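Local structure of type III secretion system effector protein ExoU (Pseudomonas fluorescens, 4QMK) at residues A[590-604]-A[616-628]. The protein is a type III secreted effector with a patatin-like phospholipase domain, probably directed to the host plasma membrane by a domain that binds phosphatidylinositol 4,5-bisphosphate. Sequence-based numbering, arbitrary orientation.
Sequences QPAANVELLQRAVRD and RVLDGIVKHYRAR
Asn-594 spends both ends of its carboxamide on the backbone of Arg-626. Its OD1 accepts from Arg-626 N at 3.2 Å in a nearly straight bond, while ND2 donates to Arg-626 O at 2.7 Å, with that oxygen in the amide plane. The second ND2 hydrogen goes to Gln-590 OE1, approaching from above the carbonyl plane of Gln-590. A water bonded to OD1 and to His-624 O adds a bridge to the last helical turn. Amide and ring planes lie 6° apart where Asn-594 stacks on Tyr-625, ND2 being 3.7 Å above one face and displaced toward the rim. A chi1 of -176° sets the Tyr-625 ring trans to its own amide nitrogen and swings it across the N-terminal end of helix 592-606, where OH receives Gln-590 NE2 at 3.1 Å; Ser-584 of helix 555-585 accepts from that NE2 through its backbone O and pairs with Tyr-625 OH through OG.

The short segments 592-604 and 616-624 run antiparallel (174°, axes 10.1 Å apart), forming a helical hairpin in the ExoU C-terminal domain, probably the membrane localization domain. Leu-597 CD2 sits near the plane of the Tyr-625 ring, 3.5 Å from Tyr-625 N, and also meets His-624 CB. Farther along, Ala-601 CB touches both Ile-621 CD1 (3.7 Å) and Val-617 CG1 (3.8 Å). Val-617 directs its other methyl, CG2, onto CB of Asp-604, a residue whose OD2 forms a long salt bridge with Arg-600 NE.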
loop_
_atom_site.group_PDB
_atom_site.type_symbol
_atom_site.label_atom_id
_atom_site.label_comp_id
_atom_site.label_asym_id
_atom_site.label_seq_id
_atom_site.Cartn_x
_atom_site.Cartn_y
_atom_site.Cartn_z
ATOM N N GLN A 590 30.664 16.286 -11.803
ATOM C CA GLN A 590 30.157 17.397 -10.985
ATOM C C GLN A 590 31.298 18.275 -10.625
ATOM O O GLN A 590 32.256 17.798 -10.010
ATOM C CB GLN A 590 29.561 16.842 -9.690
ATOM C CG GLN A 590 28.985 17.857 -8.792
ATOM C CD GLN A 590 27.719 18.388 -9.358
ATOM O OE1 GLN A 590 27.657 19.500 -9.889
ATOM N NE2 GLN A 590 26.688 17.615 -9.237
ATOM N N PRO A 591 31.219 19.557 -10.983
ATOM C CA PRO A 591 32.263 20.518 -10.674
ATOM C C PRO A 591 32.574 20.616 -9.193
ATOM O O PRO A 591 31.720 20.427 -8.359
ATOM C CB PRO A 591 31.684 21.832 -11.178
ATOM C CG PRO A 591 30.809 21.435 -12.296
ATOM C CD PRO A 591 30.179 20.166 -11.818
ATOM N N ALA A 592 33.805 20.941 -8.908
ATOM C CA ALA A 592 34.336 20.905 -7.589
ATOM C C ALA A 592 33.622 21.839 -6.576
ATOM O O ALA A 592 33.488 21.456 -5.412
ATOM C CB ALA A 592 35.832 21.181 -7.630
ATOM N N ALA A 593 33.201 23.033 -7.024
ATOM C CA ALA A 593 32.556 23.987 -6.175
ATOM C C ALA A 593 31.214 23.425 -5.683
ATOM O O ALA A 593 30.819 23.605 -4.509
ATOM C CB ALA A 593 32.386 25.340 -6.899
ATOM N N ASN A 594 30.529 22.722 -6.567
ATOM C CA ASN A 594 29.273 22.044 -6.205
ATOM C C ASN A 594 29.523 20.898 -5.209
ATOM O O ASN A 594 28.725 20.676 -4.309
ATOM C CB ASN A 594 28.550 21.504 -7.461
ATOM C CG ASN A 594 27.775 22.575 -8.202
ATOM O OD1 ASN A 594 27.575 23.677 -7.698
ATOM N ND2 ASN A 594 27.283 22.239 -9.384
ATOM N N VAL A 595 30.632 20.177 -5.364
ATOM C CA VAL A 595 30.991 19.090 -4.408
ATOM C C VAL A 595 31.239 19.679 -3.034
ATOM O O VAL A 595 30.766 19.182 -2.014
ATOM C CB VAL A 595 32.241 18.296 -4.930
ATOM C CG1 VAL A 595 32.839 17.372 -3.907
ATOM C CG2 VAL A 595 31.855 17.517 -6.170
ATOM N N GLU A 596 31.959 20.780 -3.012
ATOM C CA GLU A 596 32.268 21.488 -1.769
ATOM C C GLU A 596 30.962 21.984 -1.114
ATOM O O GLU A 596 30.763 21.818 0.073
ATOM C CB GLU A 596 33.188 22.640 -2.115
ATOM C CG GLU A 596 33.767 23.434 -0.966
ATOM C CD GLU A 596 34.767 24.490 -1.472
ATOM O OE1 GLU A 596 34.707 24.888 -2.682
ATOM O OE2 GLU A 596 35.627 24.922 -0.672
ATOM N N LEU A 597 30.075 22.569 -1.911
ATOM C CA LEU A 597 28.786 23.100 -1.422
ATOM C C LEU A 597 27.917 21.975 -0.805
ATOM O O LEU A 597 27.448 22.092 0.309
ATOM C CB LEU A 597 28.038 23.758 -2.577
ATOM C CG LEU A 597 26.628 24.254 -2.298
ATOM C CD1 LEU A 597 26.678 25.506 -1.435
ATOM C CD2 LEU A 597 25.903 24.559 -3.577
ATOM N N LEU A 598 27.746 20.884 -1.553
ATOM C CA LEU A 598 26.997 19.735 -1.105
ATOM C C LEU A 598 27.582 19.081 0.146
ATOM O O LEU A 598 26.829 18.688 1.060
ATOM C CB LEU A 598 26.883 18.720 -2.227
ATOM C CG LEU A 598 26.018 19.237 -3.388
ATOM C CD1 LEU A 598 26.057 18.291 -4.552
ATOM C CD2 LEU A 598 24.584 19.465 -2.992
ATOM N N GLN A 599 28.908 18.979 0.212
ATOM C CA GLN A 599 29.547 18.463 1.404
ATOM C C GLN A 599 29.301 19.362 2.618
ATOM O O GLN A 599 28.938 18.868 3.685
ATOM C CB GLN A 599 31.034 18.243 1.192
ATOM C CG GLN A 599 31.366 16.915 0.509
ATOM C CD GLN A 599 32.825 16.827 0.088
ATOM O OE1 GLN A 599 33.507 17.845 -0.088
ATOM N NE2 GLN A 599 33.302 15.622 -0.097
ATOM N N ARG A 600 29.465 20.664 2.447
ATOM C CA ARG A 600 29.176 21.605 3.520
ATOM C C ARG A 600 27.703 21.448 3.971
ATOM O O ARG A 600 27.402 21.452 5.179
ATOM C CB ARG A 600 29.466 23.037 3.085
ATOM C CG ARG A 600 29.182 24.027 4.193
ATOM C CD ARG A 600 29.699 25.471 4.137
ATOM N NE ARG A 600 29.329 26.089 5.430
ATOM C CZ ARG A 600 29.413 27.386 5.743
ATOM N NH1 ARG A 600 29.875 28.284 4.877
ATOM N NH2 ARG A 600 29.033 27.788 6.954
ATOM N N ALA A 601 26.807 21.207 3.001
ATOM C CA ALA A 601 25.405 21.028 3.289
ATOM C C ALA A 601 25.164 19.811 4.162
ATOM O O ALA A 601 24.304 19.854 5.014
ATOM C CB ALA A 601 24.584 20.907 2.025
ATOM N N VAL A 602 25.914 18.732 3.934
ATOM C CA VAL A 602 25.769 17.529 4.722
ATOM C C VAL A 602 26.104 17.755 6.196
ATOM O O VAL A 602 25.286 17.409 7.052
ATOM C CB VAL A 602 26.587 16.373 4.103
ATOM C CG1 VAL A 602 26.765 15.205 5.056
ATOM C CG2 VAL A 602 25.891 15.943 2.850
ATOM N N ARG A 603 27.234 18.378 6.505
ATOM C CA ARG A 603 27.581 18.692 7.910
ATOM C C ARG A 603 26.527 19.580 8.557
ATOM O O ARG A 603 26.020 19.273 9.614
ATOM C CB ARG A 603 28.911 19.408 8.022
ATOM C CG ARG A 603 30.114 18.564 7.699
ATOM C CD ARG A 603 31.396 19.405 7.722
ATOM N NE ARG A 603 32.519 18.717 7.064
ATOM C CZ ARG A 603 32.801 18.781 5.755
ATOM N NH1 ARG A 603 32.062 19.518 4.925
ATOM N NH2 ARG A 603 33.836 18.098 5.271
ATOM N N ASP A 604 26.185 20.686 7.912
ATOM C CA ASP A 604 25.222 21.616 8.490
ATOM C C ASP A 604 23.926 20.865 8.767
ATOM O O ASP A 604 23.323 21.086 9.771
ATOM C CB ASP A 604 24.969 22.805 7.552
ATOM C CG ASP A 604 26.237 23.640 7.311
ATOM O OD1 ASP A 604 27.160 23.586 8.145
ATOM O OD2 ASP A 604 26.338 24.333 6.269
ATOM N N ARG A 616 17.446 26.751 6.030
ATOM C CA ARG A 616 18.543 27.629 5.734
ATOM C C ARG A 616 19.411 26.894 4.816
ATOM O O ARG A 616 19.860 27.456 3.813
ATOM C CB ARG A 616 19.325 28.013 6.987
ATOM C CG ARG A 616 20.393 29.069 6.755
ATOM C CD ARG A 616 21.008 29.601 8.060
ATOM N NE ARG A 616 22.354 30.151 7.839
ATOM C CZ ARG A 616 22.609 31.343 7.283
ATOM N NH1 ARG A 616 21.616 32.135 6.881
ATOM N NH2 ARG A 616 23.869 31.739 7.111
ATOM N N VAL A 617 19.665 25.622 5.123
ATOM C CA VAL A 617 20.613 24.835 4.307
ATOM C C VAL A 617 20.096 24.630 2.914
ATOM O O VAL A 617 20.872 24.671 1.979
ATOM C CB VAL A 617 20.943 23.451 4.891
ATOM C CG1 VAL A 617 21.942 22.740 3.990
ATOM C CG2 VAL A 617 21.520 23.556 6.293
ATOM N N LEU A 618 18.788 24.444 2.764
ATOM C CA LEU A 618 18.221 24.248 1.441
ATOM C C LEU A 618 18.199 25.532 0.660
ATOM O O LEU A 618 18.413 25.501 -0.538
ATOM C CB LEU A 618 16.815 23.640 1.486
ATOM C CG LEU A 618 16.659 22.105 1.599
ATOM C CD1 LEU A 618 17.524 21.460 2.643
ATOM C CD2 LEU A 618 15.210 21.826 1.907
ATOM N N ASP A 619 17.934 26.650 1.316
ATOM C CA ASP A 619 17.958 27.930 0.629
ATOM C C ASP A 619 19.353 28.212 0.062
ATOM O O ASP A 619 19.463 28.790 -1.023
ATOM C CB ASP A 619 17.498 29.061 1.534
ATOM C CG ASP A 619 16.004 28.939 1.933
ATOM O OD1 ASP A 619 15.227 28.282 1.181
ATOM O OD2 ASP A 619 15.606 29.529 3.003
ATOM N N GLY A 620 20.405 27.776 0.759
ATOM C CA GLY A 620 21.793 27.935 0.264
ATOM C C GLY A 620 22.077 27.076 -0.988
ATOM O O GLY A 620 22.815 27.483 -1.866
ATOM N N ILE A 621 21.515 25.866 -1.055
ATOM C CA ILE A 621 21.666 25.057 -2.240
ATOM C C ILE A 621 21.009 25.829 -3.400
ATOM O O ILE A 621 21.580 26.022 -4.481
ATOM C CB ILE A 621 20.927 23.720 -2.135
ATOM C CG1 ILE A 621 21.292 22.934 -0.869
ATOM C CG2 ILE A 621 21.191 22.842 -3.344
ATOM C CD1 ILE A 621 22.736 22.741 -0.640
ATOM N N VAL A 622 19.777 26.219 -3.177
ATOM C CA VAL A 622 19.027 26.936 -4.173
ATOM C C VAL A 622 19.790 28.146 -4.677
ATOM O O VAL A 622 19.752 28.438 -5.850
ATOM C CB VAL A 622 17.681 27.446 -3.619
ATOM C CG1 VAL A 622 17.075 28.458 -4.587
ATOM C CG2 VAL A 622 16.703 26.291 -3.355
ATOM N N LYS A 623 20.467 28.841 -3.783
ATOM C CA LYS A 623 21.167 30.069 -4.124
ATOM C C LYS A 623 22.503 29.887 -4.861
ATOM O O LYS A 623 22.827 30.673 -5.754
ATOM C CB LYS A 623 21.420 30.839 -2.860
ATOM C CG LYS A 623 21.978 32.223 -3.073
ATOM C CD LYS A 623 21.953 33.008 -1.765
ATOM C CE LYS A 623 22.139 34.509 -1.977
ATOM N NZ LYS A 623 21.913 35.247 -0.684
ATOM N N HIS A 624 23.247 28.828 -4.524
ATOM C CA HIS A 624 24.576 28.655 -5.075
ATOM C C HIS A 624 24.802 27.469 -5.984
ATOM O O HIS A 624 25.779 27.459 -6.723
ATOM C CB HIS A 624 25.565 28.543 -3.938
ATOM C CG HIS A 624 25.566 29.708 -3.019
ATOM N ND1 HIS A 624 26.293 30.851 -3.270
ATOM C CD2 HIS A 624 24.972 29.891 -1.817
ATOM C CE1 HIS A 624 26.111 31.707 -2.277
ATOM N NE2 HIS A 624 25.324 31.140 -1.378
ATOM N N TYR A 625 23.984 26.433 -5.900
ATOM C CA TYR A 625 24.230 25.262 -6.734
ATOM C C TYR A 625 24.155 25.680 -8.191
ATOM O O TYR A 625 23.235 26.356 -8.530
ATOM C CB TYR A 625 23.180 24.221 -6.507
ATOM C CG TYR A 625 23.437 22.963 -7.253
ATOM C CD1 TYR A 625 24.231 22.024 -6.739
ATOM C CD2 TYR A 625 22.878 22.728 -8.485
ATOM C CE1 TYR A 625 24.506 20.847 -7.423
ATOM C CE2 TYR A 625 23.075 21.533 -9.148
ATOM C CZ TYR A 625 23.905 20.597 -8.618
ATOM O OH TYR A 625 24.152 19.400 -9.266
ATOM N N ARG A 626 25.135 25.298 -9.014
ATOM C CA ARG A 626 25.168 25.619 -10.450
ATOM C C ARG A 626 25.095 24.391 -11.388
ATOM O O ARG A 626 25.944 23.520 -11.322
ATOM C CB ARG A 626 26.505 26.276 -10.745
ATOM C CG ARG A 626 26.812 27.553 -9.971
ATOM C CD ARG A 626 25.876 28.700 -10.305
ATOM N NE ARG A 626 25.795 28.895 -11.742
ATOM C CZ ARG A 626 25.583 30.063 -12.347
ATOM N NH1 ARG A 626 25.427 31.188 -11.628
ATOM N NH2 ARG A 626 25.562 30.112 -13.700
ATOM N N ALA A 627 24.133 24.360 -12.304
ATOM C CA ALA A 627 24.006 23.251 -13.293
ATOM C C ALA A 627 24.380 23.648 -14.725
ATOM O O ALA A 627 24.479 24.831 -15.022
ATOM C CB ALA A 627 22.586 22.747 -13.295
ATOM N N ARG A 628 24.609 22.671 -15.616
ATOM C CA ARG A 628 24.905 23.016 -17.025
ATOM C C ARG A 628 23.582 23.005 -17.752
ATOM O O ARG A 628 22.674 22.267 -17.357
ATOM C CB ARG A 628 25.861 22.031 -17.739
ATOM C CG ARG A 628 27.157 21.681 -17.016
ATOM C CD ARG A 628 28.322 22.638 -17.227
ATOM N NE ARG A 628 28.926 22.459 -18.539
ATOM C CZ ARG A 628 30.168 22.826 -18.874
ATOM N NH1 ARG A 628 31.003 23.377 -17.988
ATOM N NH2 ARG A 628 30.586 22.619 -20.105
HETATM O O HOH W 1 28.102 25.916 -6.544
#